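Local coordinates for protein hydroxyethylthiazole kinase (Pyrococcus horikoshii, PDB 3HPD) that probably phosphorylates the hydroxyl group of 4-methyl-5-(2-hydroxyethyl)thiazole with ATP and magnesium, a step that feeds the thiazole half of thiamine diphosphate biosynthesis, at residues A[6-11]-A[202-207]; A[18-23]-A[59-64]; A[27-32]-A[194-199]; A[179-184]-A[259-264]; A[222-227]-A[244-249]. All blocks are in the same frame, centred on the assembly; numbering follows the deposited sequence.

Contact 1. Residues A[6-11]-A[202-207]; sequences EALKRV and GAFVAV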
# COMPACT_ATOMS: atom_id res chain seq x y z
N GLU A 6 -3.71 -2.69 31.46
CA GLU A 6 -4.90 -1.86 31.57
C GLU A 6 -5.08 -0.93 30.37
O GLU A 6 -6.21 -0.69 29.94
CB GLU A 6 -4.84 -1.05 32.87
CG GLU A 6 -5.00 -1.91 34.11
CD GLU A 6 -6.24 -2.80 34.05
OE1 GLU A 6 -7.35 -2.26 33.86
OE2 GLU A 6 -6.10 -4.03 34.19
N ALA A 7 -3.98 -0.43 29.82
CA ALA A 7 -4.06 0.45 28.66
C ALA A 7 -4.61 -0.32 27.45
O ALA A 7 -5.46 0.18 26.71
CB ALA A 7 -2.68 1.03 28.33
N LEU A 8 -4.11 -1.53 27.26
CA LEU A 8 -4.55 -2.37 26.15
C LEU A 8 -6.04 -2.62 26.26
O LEU A 8 -6.78 -2.54 25.28
CB LEU A 8 -3.80 -3.71 26.15
CG LEU A 8 -4.17 -4.67 25.01
CD1 LEU A 8 -3.86 -4.03 23.67
CD2 LEU A 8 -3.39 -5.97 25.17
N LYS A 9 -6.49 -2.94 27.48
CA LYS A 9 -7.90 -3.20 27.72
C LYS A 9 -8.72 -1.96 27.38
O LYS A 9 -9.79 -2.07 26.77
CB LYS A 9 -8.12 -3.61 29.18
CG LYS A 9 -7.56 -4.99 29.51
CD LYS A 9 -7.78 -5.35 30.97
CE LYS A 9 -7.24 -6.74 31.28
NZ LYS A 9 -7.40 -7.08 32.73
N ARG A 10 -8.22 -0.79 27.76
CA ARG A 10 -8.93 0.46 27.48
C ARG A 10 -9.03 0.73 25.98
O ARG A 10 -10.06 1.21 25.50
CB ARG A 10 -8.23 1.64 28.17
CG ARG A 10 -8.43 1.69 29.67
CD ARG A 10 -8.20 3.10 30.22
NE ARG A 10 -6.83 3.55 30.02
CZ ARG A 10 -5.77 2.98 30.58
NH1 ARG A 10 -5.92 1.92 31.37
NH2 ARG A 10 -4.56 3.46 30.35
N VAL A 11 -7.96 0.44 25.25
CA VAL A 11 -7.98 0.65 23.81
C VAL A 11 -9.06 -0.21 23.17
O VAL A 11 -9.84 0.25 22.35
CB VAL A 11 -6.62 0.29 23.16
CG1 VAL A 11 -6.76 0.21 21.64
CG2 VAL A 11 -5.57 1.32 23.54
N GLY A 202 -0.81 6.16 18.80
CA GLY A 202 -1.95 7.06 18.65
C GLY A 202 -3.17 6.50 19.35
O GLY A 202 -3.96 7.24 19.95
N ALA A 203 -3.35 5.18 19.26
CA ALA A 203 -4.49 4.53 19.91
C ALA A 203 -4.33 4.56 21.43
O ALA A 203 -5.28 4.86 22.15
CB ALA A 203 -4.62 3.09 19.42
N PHE A 204 -3.13 4.25 21.91
CA PHE A 204 -2.88 4.25 23.35
C PHE A 204 -2.97 5.63 23.98
O PHE A 204 -3.49 5.78 25.08
CB PHE A 204 -1.50 3.64 23.64
CG PHE A 204 -1.47 2.14 23.59
CD1 PHE A 204 -1.97 1.39 24.64
CD2 PHE A 204 -0.95 1.49 22.48
CE1 PHE A 204 -1.96 -0.01 24.59
CE2 PHE A 204 -0.93 0.09 22.41
CZ PHE A 204 -1.44 -0.66 23.47
N VAL A 205 -2.46 6.64 23.28
CA VAL A 205 -2.48 7.99 23.83
C VAL A 205 -3.90 8.57 23.91
O VAL A 205 -4.15 9.54 24.62
CB VAL A 205 -1.55 8.94 23.03
CG1 VAL A 205 -2.24 9.45 21.77
CG2 VAL A 205 -1.10 10.09 23.91
N ALA A 206 -4.83 7.94 23.20
CA ALA A 206 -6.22 8.38 23.23
C ALA A 206 -6.88 7.93 24.54
O ALA A 206 -7.89 8.50 24.96
CB ALA A 206 -6.98 7.80 22.04
N VAL A 207 -6.30 6.93 25.19
CA VAL A 207 -6.88 6.41 26.43
C VAL A 207 -6.00 6.48 27.69
O VAL A 207 -6.44 6.11 28.77
CB VAL A 207 -7.35 4.94 26.25
CG1 VAL A 207 -8.40 4.87 25.15
CG2 VAL A 207 -6.16 4.05 25.92
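Two torsions set up the meeting of Val11 with Phe204. The ring of Phe204 is swung out opposite its own carbonyl carbon (chi1 -79°), which carries it to helix 2-14, and CG2 of Val11, likewise opposite its carbonyl carbon, stands over one face of that ring. This CH-pi contact places CG2 of Val11 4.2 Å from the centroid of the Phe204 ring. The rim of the ring is taken up by the turn before: Ala7 CB lies 3.8 Å from Phe204 CD1, near the ring plane, and the small alanine lets the aromatic edge come close to the helix backbone, as far as Leu8 N. The same CG2 methyl of Val11 also meets Val207 CG2, 3.7 Å away. Arg10 provides the polar bond. Its chain bends at chi3, and NE donates to Val207 O over 2.9 Å in a nearly straight bond (164°), with the oxygen close to the guanidinium plane but NE well above the plane of the carbonyl. Arginine suits this place, since its aliphatic CB packs on Val207 while the guanidinium satisfies a carbonyl where the chain is leaving helix 193-205. Leu37 of helix 27-37 adds to the packing on both Val11 and Phe204, and Ala213, Ser216 and Thr220 of helix 210-231 also touch the ring, so the contact joins the N-terminal helix to three others.

Contact 2. Residues A[18-23]-A[59-64]; sequences VHNITN and AVVINI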
# COMPACT_ATOMS: atom_id res chain seq x y z
N VAL A 18 -8.26 6.84 15.33
CA VAL A 18 -6.96 7.47 15.20
C VAL A 18 -6.77 8.02 13.80
O VAL A 18 -6.69 7.27 12.83
CB VAL A 18 -5.83 6.47 15.53
CG1 VAL A 18 -4.47 7.16 15.45
CG2 VAL A 18 -6.05 5.88 16.92
N HIS A 19 -6.71 9.35 13.71
CA HIS A 19 -6.54 10.04 12.44
C HIS A 19 -5.07 10.05 12.02
O HIS A 19 -4.22 10.56 12.74
CB HIS A 19 -7.05 11.48 12.57
CG HIS A 19 -6.86 12.30 11.34
ND1 HIS A 19 -7.01 13.67 11.33
CD2 HIS A 19 -6.53 11.96 10.07
CE1 HIS A 19 -6.79 14.14 10.12
NE2 HIS A 19 -6.49 13.12 9.33
N ASN A 20 -4.78 9.48 10.85
CA ASN A 20 -3.42 9.43 10.34
C ASN A 20 -3.21 10.29 9.11
O ASN A 20 -3.97 10.21 8.14
CB ASN A 20 -3.02 7.99 9.96
CG ASN A 20 -2.94 7.06 11.15
OD1 ASN A 20 -1.86 6.62 11.54
ND2 ASN A 20 -4.09 6.74 11.74
N ILE A 21 -2.19 11.14 9.16
CA ILE A 21 -1.79 11.97 8.02
C ILE A 21 -0.42 11.33 7.89
O ILE A 21 0.54 11.73 8.54
CB ILE A 21 -1.68 13.45 8.39
CG1 ILE A 21 -3.04 13.93 8.92
CG2 ILE A 21 -1.26 14.26 7.17
CD1 ILE A 21 -3.04 15.36 9.42
N THR A 22 -0.35 10.30 7.05
CA THR A 22 0.87 9.52 6.96
C THR A 22 1.52 9.35 5.58
O THR A 22 1.14 10.03 4.62
CB THR A 22 0.57 8.14 7.60
OG1 THR A 22 1.78 7.41 7.78
CG2 THR A 22 -0.41 7.35 6.73
N ASN A 23 2.50 8.46 5.48
CA ASN A 23 3.21 8.26 4.22
C ASN A 23 2.65 7.13 3.36
O ASN A 23 2.01 6.21 3.85
CB ASN A 23 4.72 8.08 4.48
CG ASN A 23 5.09 6.69 4.97
OD1 ASN A 23 4.94 5.71 4.25
ND2 ASN A 23 5.60 6.61 6.20
N ALA A 59 -7.28 10.99 18.41
CA ALA A 59 -5.85 11.21 18.39
C ALA A 59 -5.41 11.42 16.95
O ALA A 59 -6.08 10.97 16.02
CB ALA A 59 -5.11 10.02 19.00
N VAL A 60 -4.29 12.11 16.77
CA VAL A 60 -3.76 12.38 15.44
C VAL A 60 -2.32 11.89 15.33
O VAL A 60 -1.49 12.20 16.18
CB VAL A 60 -3.80 13.90 15.12
CG1 VAL A 60 -3.21 14.16 13.73
CG2 VAL A 60 -5.23 14.41 15.19
N VAL A 61 -2.03 11.12 14.29
CA VAL A 61 -0.69 10.60 14.05
C VAL A 61 -0.15 11.23 12.77
O VAL A 61 -0.77 11.13 11.71
CB VAL A 61 -0.69 9.06 13.90
CG1 VAL A 61 0.70 8.55 13.51
CG2 VAL A 61 -1.12 8.41 15.22
N ILE A 62 1.00 11.89 12.88
CA ILE A 62 1.63 12.54 11.74
C ILE A 62 2.93 11.80 11.41
O ILE A 62 3.78 11.60 12.27
CB ILE A 62 1.95 14.03 12.04
CG1 ILE A 62 0.65 14.79 12.29
CG2 ILE A 62 2.71 14.65 10.87
CD1 ILE A 62 0.85 16.22 12.78
N ASN A 63 3.06 11.39 10.15
CA ASN A 63 4.23 10.65 9.69
C ASN A 63 4.71 11.31 8.39
O ASN A 63 4.00 11.31 7.39
CB ASN A 63 3.81 9.19 9.43
CG ASN A 63 4.97 8.32 9.03
OD1 ASN A 63 5.76 8.67 8.16
ND2 ASN A 63 5.07 7.15 9.65
N ILE A 64 5.92 11.86 8.42
CA ILE A 64 6.48 12.57 7.26
C ILE A 64 7.28 11.73 6.27
O ILE A 64 8.01 12.29 5.45
CB ILE A 64 7.39 13.73 7.73
CG1 ILE A 64 8.63 13.17 8.44
CG2 ILE A 64 6.62 14.65 8.67
CD1 ILE A 64 9.63 14.23 8.87
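Asn23 and Asn63 meet with their amide planes 71° apart, and Asn23 ND2 donates to Asn63 OD1 over 2.8 Å. The oxygen lies in the amide plane of Asn23, yet the donor sits well above the carbonyl plane of Asn63; the N-H points nearly straight at the oxygen (164°), but not along a lone pair. Asn63 reaches this place because its CG is anti to the backbone N (chi1 -176°); its OD1 also accepts from Gly65 N. Shortening Asn63 to an alanine is likely to leave the N-H of Asn23 without this acceptor. Thr22 crosses the same side chain, its OG1 3.2 Å from Asn63 CB.

Leading up to these residues, strands 17-21 and 59-63 run parallel as neighbours in the central sheet of the ribokinase-like fold. Asn20 and Asn23 lie near Met43 and Gly192, predicted substrate residues, consistent with a site at the C-terminal ends of the strands. Backbone bonds alternate between the strands: Val61 N to His19 O (2.7 Å), then Ile21 N to Val61 O (2.9 Å).

On the face bearing Val18, Asn20 and Val61, Val18 CG1 meets Val61 CG2 at 3.6 Å, while Asn20 lies alongside Val61, pointing the same way, with Asn20 OD1 beside Val61 CB. Beta-branched valines suit these extended positions, and helix 193-205 packs on this side. His19 and Ile21 point to the other face, against helix 50-56; there His19 NE2 bonds to Ala44 O, whereas its buried ND1 has no partner in the model.

Contact 3. Residues A[27-32]-A[194-199]; sequences MNTTAN and GCMVAA. With PO4 (phosphate ion), chain B.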
# COMPACT_ATOMS: atom_id res chain seq x y z
N MET A 27 0.39 3.35 4.44
CA MET A 27 -1.05 3.60 4.47
C MET A 27 -1.89 2.39 4.90
O MET A 27 -2.64 2.46 5.87
CB MET A 27 -1.53 4.06 3.09
CG MET A 27 -1.18 5.49 2.71
SD MET A 27 -2.31 6.71 3.42
CE MET A 27 -1.44 8.26 3.02
N ASN A 28 -1.74 1.28 4.18
CA ASN A 28 -2.50 0.07 4.47
C ASN A 28 -2.02 -0.64 5.71
O ASN A 28 -2.78 -1.12 6.56
CB ASN A 28 -2.37 -0.88 3.28
CG ASN A 28 -3.23 -2.11 3.43
OD1 ASN A 28 -2.79 -3.15 3.91
ND2 ASN A 28 -4.48 -1.98 3.02
N THR A 29 -0.71 -0.70 5.79
CA THR A 29 0.02 -1.35 6.84
C THR A 29 -0.31 -0.80 8.25
O THR A 29 -0.64 -1.57 9.17
CB THR A 29 1.50 -1.24 6.41
OG1 THR A 29 2.02 -2.54 6.14
CG2 THR A 29 2.29 -0.49 7.38
N THR A 30 -0.28 0.52 8.44
CA THR A 30 -0.60 1.09 9.75
C THR A 30 -2.10 1.03 10.05
O THR A 30 -2.50 0.94 11.22
CB THR A 30 -0.11 2.55 9.88
OG1 THR A 30 -0.70 3.36 8.86
CG2 THR A 30 1.41 2.61 9.76
N ALA A 31 -2.92 1.07 9.01
CA ALA A 31 -4.36 0.99 9.18
C ALA A 31 -4.72 -0.39 9.71
O ALA A 31 -5.50 -0.52 10.65
CB ALA A 31 -5.08 1.23 7.86
N ASN A 32 -4.12 -1.42 9.12
CA ASN A 32 -4.39 -2.78 9.56
C ASN A 32 -3.79 -3.08 10.92
O ASN A 32 -4.30 -3.92 11.66
CB ASN A 32 -3.90 -3.79 8.52
CG ASN A 32 -4.89 -3.96 7.38
OD1 ASN A 32 -6.10 -3.92 7.60
ND2 ASN A 32 -4.38 -4.17 6.17
N GLY A 194 8.51 0.98 12.59
CA GLY A 194 8.53 2.05 13.57
C GLY A 194 7.28 2.89 13.37
O GLY A 194 6.71 3.44 14.32
N CYS A 195 6.84 2.98 12.11
CA CYS A 195 5.65 3.75 11.77
C CYS A 195 4.42 3.05 12.33
O CYS A 195 3.44 3.69 12.70
CB CYS A 195 5.54 3.92 10.26
SG CYS A 195 6.94 4.82 9.52
N MET A 196 4.47 1.72 12.39
CA MET A 196 3.36 0.96 12.95
C MET A 196 3.26 1.31 14.43
O MET A 196 2.17 1.50 14.96
CB MET A 196 3.60 -0.55 12.82
CG MET A 196 3.53 -1.08 11.39
SD MET A 196 3.88 -2.86 11.37
CE MET A 196 3.31 -3.29 9.74
N VAL A 197 4.41 1.40 15.09
CA VAL A 197 4.45 1.74 16.51
C VAL A 197 3.89 3.14 16.75
O VAL A 197 3.19 3.36 17.73
CB VAL A 197 5.89 1.65 17.07
CG1 VAL A 197 5.92 2.14 18.50
CG2 VAL A 197 6.37 0.21 17.01
N ALA A 198 4.21 4.08 15.86
CA ALA A 198 3.70 5.44 16.01
C ALA A 198 2.18 5.43 15.89
O ALA A 198 1.48 6.11 16.65
CB ALA A 198 4.30 6.35 14.94
N ALA A 199 1.66 4.66 14.94
CA ALA A 199 0.21 4.57 14.74
C ALA A 199 -0.47 3.94 15.96
O ALA A 199 -1.52 4.41 16.40
CB ALA A 199 -0.10 3.76 13.48
P PO4 B . 12.60 2.06 12.67
O1 PO4 B . 12.83 3.45 13.12
O2 PO4 B . 11.19 2.02 11.86
O3 PO4 B . 12.28 1.15 13.95
O4 PO4 B . 13.62 1.38 11.85
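Helices 27-32 and 194-199 cross at -46° with their axes 9.0 Å apart, and their backbones come nearest where the CA atoms of Thr30 and Met196 stand 5.1 Å from each other. Such closeness needs small residues between the helices. Thr30 faces Ala199, with Thr30 CB 3.8 Å from Ala199 CB, and its CG2 methyl rests 3.7 Å from Cys195 O. The torsion of Thr30 explains this: OG1 lies between the backbone N and the carbonyl carbon (chi1 58°), where it bonds back to Val26 O, and the methyl is left to face the other helix. Threonine therefore satisfies its hydroxyl on the backbone just before its own helix while offering carbon to the interface. Met196 reaches across to helix 27-37; its chain is extended beyond CG, and its terminal CE meets Thr29 CG2 at 3.8 Å, the two side chains crossing at about a right angle. Thr29 OG1 is held by Tyr243 OH. Gly194 N donates a weak bond to O2 of a phosphate ion, probably from the crystallisation liquor; a CB here would clash with that oxygen, so glycine allows an anion this close. Asn28 ND2 and Asn32 OD1 bond to Val25 O and Thr191 N of a neighbouring subunit. Thr30 packs on Met43 and Cys195 is close to Gly192, both predicted substrate residues, so these helices probably wall the thiazole site; an anion at a glycine-bearing helix N-terminus recalls the anion hole of ribokinase-like enzymes.

Contact 4. Residues A[179-184]-A[259-264]; sequences AVYNGH and KVREVE
A single bond between Asn182 and Lys259 closes this contact at its loop end: Lys259 N donates to Asn182 OD1 over 2.8 Å, with the donor tilted 24° from the plane of the side-chain carbonyl. The other half of that amide is used as well, since Asn182 ND2 gives its hydrogens to Glu226 OE2 and Tyr257 O. An asparagine suits this buried spot because one flat group both accepts and donates, here satisfying a main-chain N-H just before strand 260-263.

Next comes the antiparallel pairing. Tyr181 N donates to Lys259 O, Ala179 N donates to Arg261 O over 2.9 Å, and Arg261 N returns a bond to Ala179 O over 3.1 Å, so Ala179 and Arg261 form a hydrogen-bonded pair. Val180 and Val260, the next pair along, are non-hydrogen-bonded, with their CG2 methyls 4.3 Å apart and both side chains packed on Val219 of helix 210-231.

Ala179 CB turns to the other face and meets Val263 CG2 at 3.9 Å. The phenol of Tyr181 reaches Arg261 along its edge, its OH 3.2 Å from Arg261 CD, and Arg261 NH1 adds a weak bond to Tyr181 OH over 3.3 Å. The ring and guanidinium planes are 30° apart.

The firm bonds between the two segments all use backbone N-H groups, while the exposed arginine adds a single weak one. This implies that main-chain pairing and the asparagine amide fasten the C-terminal strand to the margin of the sheet, with the long surface side chains contributing mainly their aliphatic parts.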
# COMPACT_ATOMS: atom_id res chain seq x y z
N ALA A 179 12.55 1.62 29.99
CA ALA A 179 13.36 0.90 29.01
C ALA A 179 12.55 -0.30 28.57
O ALA A 179 12.01 -1.03 29.41
CB ALA A 179 14.67 0.45 29.64
N VAL A 180 12.44 -0.50 27.26
CA VAL A 180 11.69 -1.63 26.72
C VAL A 180 12.65 -2.57 26.01
O VAL A 180 13.37 -2.17 25.10
CB VAL A 180 10.63 -1.15 25.71
CG1 VAL A 180 9.93 -2.35 25.07
CG2 VAL A 180 9.62 -0.26 26.41
N TYR A 181 12.67 -3.83 26.44
CA TYR A 181 13.58 -4.83 25.87
C TYR A 181 12.92 -5.77 24.86
O TYR A 181 13.62 -6.58 24.23
CB TYR A 181 14.21 -5.65 26.99
CG TYR A 181 14.94 -4.82 28.02
CD1 TYR A 181 16.19 -4.28 27.75
CD2 TYR A 181 14.35 -4.54 29.25
CE1 TYR A 181 16.84 -3.46 28.68
CE2 TYR A 181 14.99 -3.73 30.19
CZ TYR A 181 16.23 -3.20 29.89
OH TYR A 181 16.86 -2.39 30.81
N ASN A 182 11.61 -5.68 24.70
CA ASN A 182 10.88 -6.54 23.77
C ASN A 182 11.15 -6.18 22.31
O ASN A 182 11.53 -5.04 22.00
CB ASN A 182 9.37 -6.47 24.02
CG ASN A 182 8.98 -7.04 25.37
OD1 ASN A 182 8.56 -6.31 26.27
ND2 ASN A 182 9.13 -8.36 25.52
N GLY A 183 10.95 -7.15 21.43
CA GLY A 183 11.17 -6.94 20.01
C GLY A 183 11.97 -8.05 19.37
O GLY A 183 12.37 -9.01 20.03
N HIS A 184 12.20 -7.93 18.07
CA HIS A 184 12.98 -8.92 17.34
C HIS A 184 13.66 -8.27 16.15
O HIS A 184 13.07 -7.42 15.48
CB HIS A 184 12.09 -10.08 16.87
CG HIS A 184 12.88 -11.26 16.39
ND1 HIS A 184 13.52 -11.29 15.17
CD2 HIS A 184 13.22 -12.42 17.02
CE1 HIS A 184 14.23 -12.40 15.07
NE2 HIS A 184 14.06 -13.10 16.18
N LYS A 259 9.01 -7.34 28.82
CA LYS A 259 10.36 -7.06 29.32
C LYS A 259 10.47 -5.54 29.34
O LYS A 259 10.85 -4.93 28.34
CB LYS A 259 11.42 -7.64 28.38
CG LYS A 259 11.34 -9.15 28.18
CD LYS A 259 12.54 -9.64 27.38
CE LYS A 259 12.45 -11.13 27.10
NZ LYS A 259 12.24 -11.93 28.34
N VAL A 260 10.12 -4.94 30.47
CA VAL A 260 10.15 -3.49 30.61
C VAL A 260 10.45 -3.10 32.05
O VAL A 260 10.04 -3.78 32.98
CB VAL A 260 8.79 -2.88 30.18
CG1 VAL A 260 7.65 -3.56 30.95
CG2 VAL A 260 8.77 -1.38 30.44
N ARG A 261 11.16 -1.99 32.23
CA ARG A 261 11.50 -1.53 33.57
C ARG A 261 11.63 -0.02 33.62
O ARG A 261 11.94 0.62 32.61
CB ARG A 261 12.81 -2.16 34.03
CG ARG A 261 14.00 -1.89 33.10
CD ARG A 261 15.27 -2.57 33.61
NE ARG A 261 15.85 -1.89 34.77
CZ ARG A 261 16.71 -0.88 34.68
NH1 ARG A 261 17.11 -0.44 33.49
NH2 ARG A 261 17.18 -0.31 35.79
N GLU A 262 11.36 0.56 34.79
CA GLU A 262 11.49 2.00 34.95
C GLU A 262 12.95 2.25 35.29
O GLU A 262 13.54 1.53 36.10
CB GLU A 262 10.61 2.52 36.08
CG GLU A 262 10.39 4.02 35.98
CD GLU A 262 9.58 4.59 37.12
OE1 GLU A 262 8.70 3.87 37.64
OE2 GLU A 262 9.81 5.76 37.48
N VAL A 263 13.54 3.25 34.65
CA VAL A 263 14.94 3.58 34.86
C VAL A 263 15.18 4.70 35.87
O VAL A 263 14.29 5.51 36.14
CB VAL A 263 15.60 3.96 33.51
CG1 VAL A 263 17.00 4.50 33.74
CG2 VAL A 263 15.65 2.75 32.60
N GLU A 264 16.39 4.72 36.42
CA GLU A 264 16.80 5.73 37.40
C GLU A 264 16.09 5.57 38.73
O GLU A 264 15.43 6.53 39.17
CB GLU A 264 16.55 7.13 36.84
CG GLU A 264 17.23 7.41 35.52
CD GLU A 264 16.70 8.66 34.85
OE1 GLU A 264 16.84 9.76 35.44
OE2 GLU A 264 16.14 8.55 33.74

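Contact 5. Residues A[222-227]-A[244-249]; sequences GIAAEK and DWLYRI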
# COMPACT_ATOMS: atom_id res chain seq x y z
N GLY A 222 6.45 -4.94 20.51
CA GLY A 222 7.66 -5.73 20.67
C GLY A 222 7.34 -7.19 20.93
O GLY A 222 8.00 -8.08 20.41
N ILE A 223 6.32 -7.42 21.75
CA ILE A 223 5.89 -8.78 22.06
C ILE A 223 5.28 -9.42 20.82
O ILE A 223 5.51 -10.60 20.54
CB ILE A 223 4.85 -8.80 23.20
CG1 ILE A 223 5.50 -8.31 24.50
CG2 ILE A 223 4.28 -10.21 23.37
CD1 ILE A 223 4.55 -8.26 25.70
N ALA A 224 4.51 -8.65 20.06
CA ALA A 224 3.88 -9.17 18.85
C ALA A 224 4.98 -9.63 17.89
O ALA A 224 4.83 -10.64 17.20
CB ALA A 224 3.01 -8.09 18.19
N ALA A 225 6.08 -8.88 17.86
CA ALA A 225 7.20 -9.21 16.99
C ALA A 225 7.83 -10.53 17.41
O ALA A 225 8.16 -11.38 16.57
CB ALA A 225 8.24 -8.09 17.03
N GLU A 226 8.01 -10.72 18.72
CA GLU A 226 8.59 -11.96 19.23
C GLU A 226 7.68 -13.14 18.91
O GLU A 226 8.15 -14.18 18.47
CB GLU A 226 8.79 -11.85 20.75
CG GLU A 226 9.89 -10.88 21.15
CD GLU A 226 9.93 -10.62 22.64
OE1 GLU A 226 9.78 -11.59 23.42
OE2 GLU A 226 10.12 -9.45 23.04
N LYS A 227 6.38 -12.96 19.13
CA LYS A 227 5.40 -14.01 18.86
C LYS A 227 5.32 -14.33 17.37
O LYS A 227 5.15 -15.49 16.99
CB LYS A 227 4.02 -13.59 19.37
CG LYS A 227 3.94 -13.41 20.88
CD LYS A 227 4.23 -14.71 21.62
CE LYS A 227 3.16 -15.76 21.37
NZ LYS A 227 3.50 -17.05 22.04
N ASP A 244 -1.56 -10.67 13.23
CA ASP A 244 -2.20 -11.75 13.97
C ASP A 244 -1.99 -11.57 15.46
O ASP A 244 -2.93 -11.71 16.25
CB ASP A 244 -1.63 -13.11 13.55
CG ASP A 244 -2.13 -13.55 12.19
OD1 ASP A 244 -2.91 -12.80 11.56
OD2 ASP A 244 -1.74 -14.65 11.75
N TRP A 245 -0.76 -11.25 15.85
CA TRP A 245 -0.47 -11.09 17.27
C TRP A 245 -0.88 -9.78 17.90
O TRP A 245 -1.08 -9.71 19.12
CB TRP A 245 1.00 -11.43 17.54
CG TRP A 245 1.15 -12.91 17.55
CD1 TRP A 245 1.59 -13.71 16.53
CD2 TRP A 245 0.67 -13.79 18.58
NE1 TRP A 245 1.40 -15.04 16.86
CE2 TRP A 245 0.84 -15.12 18.10
CE3 TRP A 245 0.11 -13.59 19.84
CZ2 TRP A 245 0.46 -16.23 18.86
CZ3 TRP A 245 -0.26 -14.71 20.59
CH2 TRP A 245 -0.08 -16.01 20.10
N LEU A 246 -1.03 -8.73 17.11
CA LEU A 246 -1.49 -7.46 17.68
C LEU A 246 -2.94 -7.69 18.09
O LEU A 246 -3.47 -7.03 18.99
CB LEU A 246 -1.41 -6.34 16.64
CG LEU A 246 -0.01 -5.77 16.44
CD1 LEU A 246 -0.02 -4.72 15.33
CD2 LEU A 246 0.49 -5.16 17.75
N TYR A 247 -3.56 -8.67 17.44
CA TYR A 247 -4.95 -9.05 17.70
C TYR A 247 -5.05 -10.07 18.84
O TYR A 247 -5.92 -9.96 19.70
CB TYR A 247 -5.54 -9.66 16.43
CG TYR A 247 -6.97 -10.16 16.54
CD1 TYR A 247 -8.05 -9.27 16.47
CD2 TYR A 247 -7.24 -11.52 16.68
CE1 TYR A 247 -9.36 -9.73 16.54
CE2 TYR A 247 -8.55 -11.99 16.74
CZ TYR A 247 -9.60 -11.09 16.67
OH TYR A 247 -10.90 -11.56 16.71
N ARG A 248 -4.14 -11.04 18.84
CA ARG A 248 -4.15 -12.10 19.85
C ARG A 248 -3.54 -11.74 21.21
O ARG A 248 -3.92 -12.32 22.23
CB ARG A 248 -3.42 -13.34 19.33
CG ARG A 248 -4.03 -13.95 18.08
CD ARG A 248 -3.26 -15.20 17.66
NE ARG A 248 -3.36 -16.27 18.64
CZ ARG A 248 -2.78 -17.46 18.52
NH1 ARG A 248 -2.04 -17.74 17.45
NH2 ARG A 248 -2.94 -18.38 19.46
N ILE A 249 -2.61 -10.80 21.23
CA ILE A 249 -1.98 -10.44 22.49
C ILE A 249 -3.04 -10.09 23.53
O ILE A 249 -4.01 -9.39 23.24
CB ILE A 249 -0.99 -9.27 22.31
CG1 ILE A 249 -0.20 -9.04 23.61
CG2 ILE A 249 -1.73 -8.00 21.90
CD1 ILE A 249 0.99 -8.10 23.45
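Helices 210-231 and 235-248 are consecutive helices packed on each other, crossing here at 121° with segment axes 8.6 Å apart. Lys227 lies across one face of the Trp245 indole. Its CB makes a CH-pi contact, 3.5 Å from the centroid of the five-membered ring and only 13° off the normal. Bends at chi2 and chi3 then fold the chain back over the indole, bringing Lys227 CE to 3.5 Å from Trp245 CH2. NZ ends in an off-centre cation-pi position above the six-membered ring, and is also paired with Glu230 and bonded to Tyr257 OH. Arg248 lies on the opposite face with CD and its guanidinium, so the indole is sandwiched between two long basic chains, while its NE1 donates to Glu231. With a leucine in place of Trp245, Lys227 would probably lose the flat support under its folded chain, and Glu231 this donor. Ala224 sits where the backbones are nearest, its CB 4.0 Å from Trp245 CB and 3.9 Å from Leu246 CD2; a methyl suits so close an approach. Beyond the last helical turn, Ile249 CD1 meets Ile223 CG2 at 3.9 Å, the two side chains at about a right angle. Within segment 244-249, Asp244 OD2 bonds to Ser237 OG of a neighbouring subunit. The arrangement is plain helix-on-helix packing, an aromatic plate layered between two basic side chains in the helical part of this ribokinase-like fold.

In the fold
Contacts 1, 2, 3 and 5 are buried, whereas contact 4 is only partly so and lies at the sheet's edge. Contacts 1 and 3 share helix 193-205, which also packs against contact 2, where Val18 meets Ala203 and Asn20 meets Ala199. Contacts 2 and 4 belong to the same sheet, about 26 Å apart between centres, one parallel and internal, the other antiparallel and marginal; both rely on backbone bonds. The three helix contacts instead rest on apolar packing, with an arginine-carbonyl bond in contact 1 and a cation-pi pair in contact 5. Glu226 joins contact 5 to Asn182 and Gly183 of contact 4, while contacts 3 and 5 also reach a neighbouring subunit.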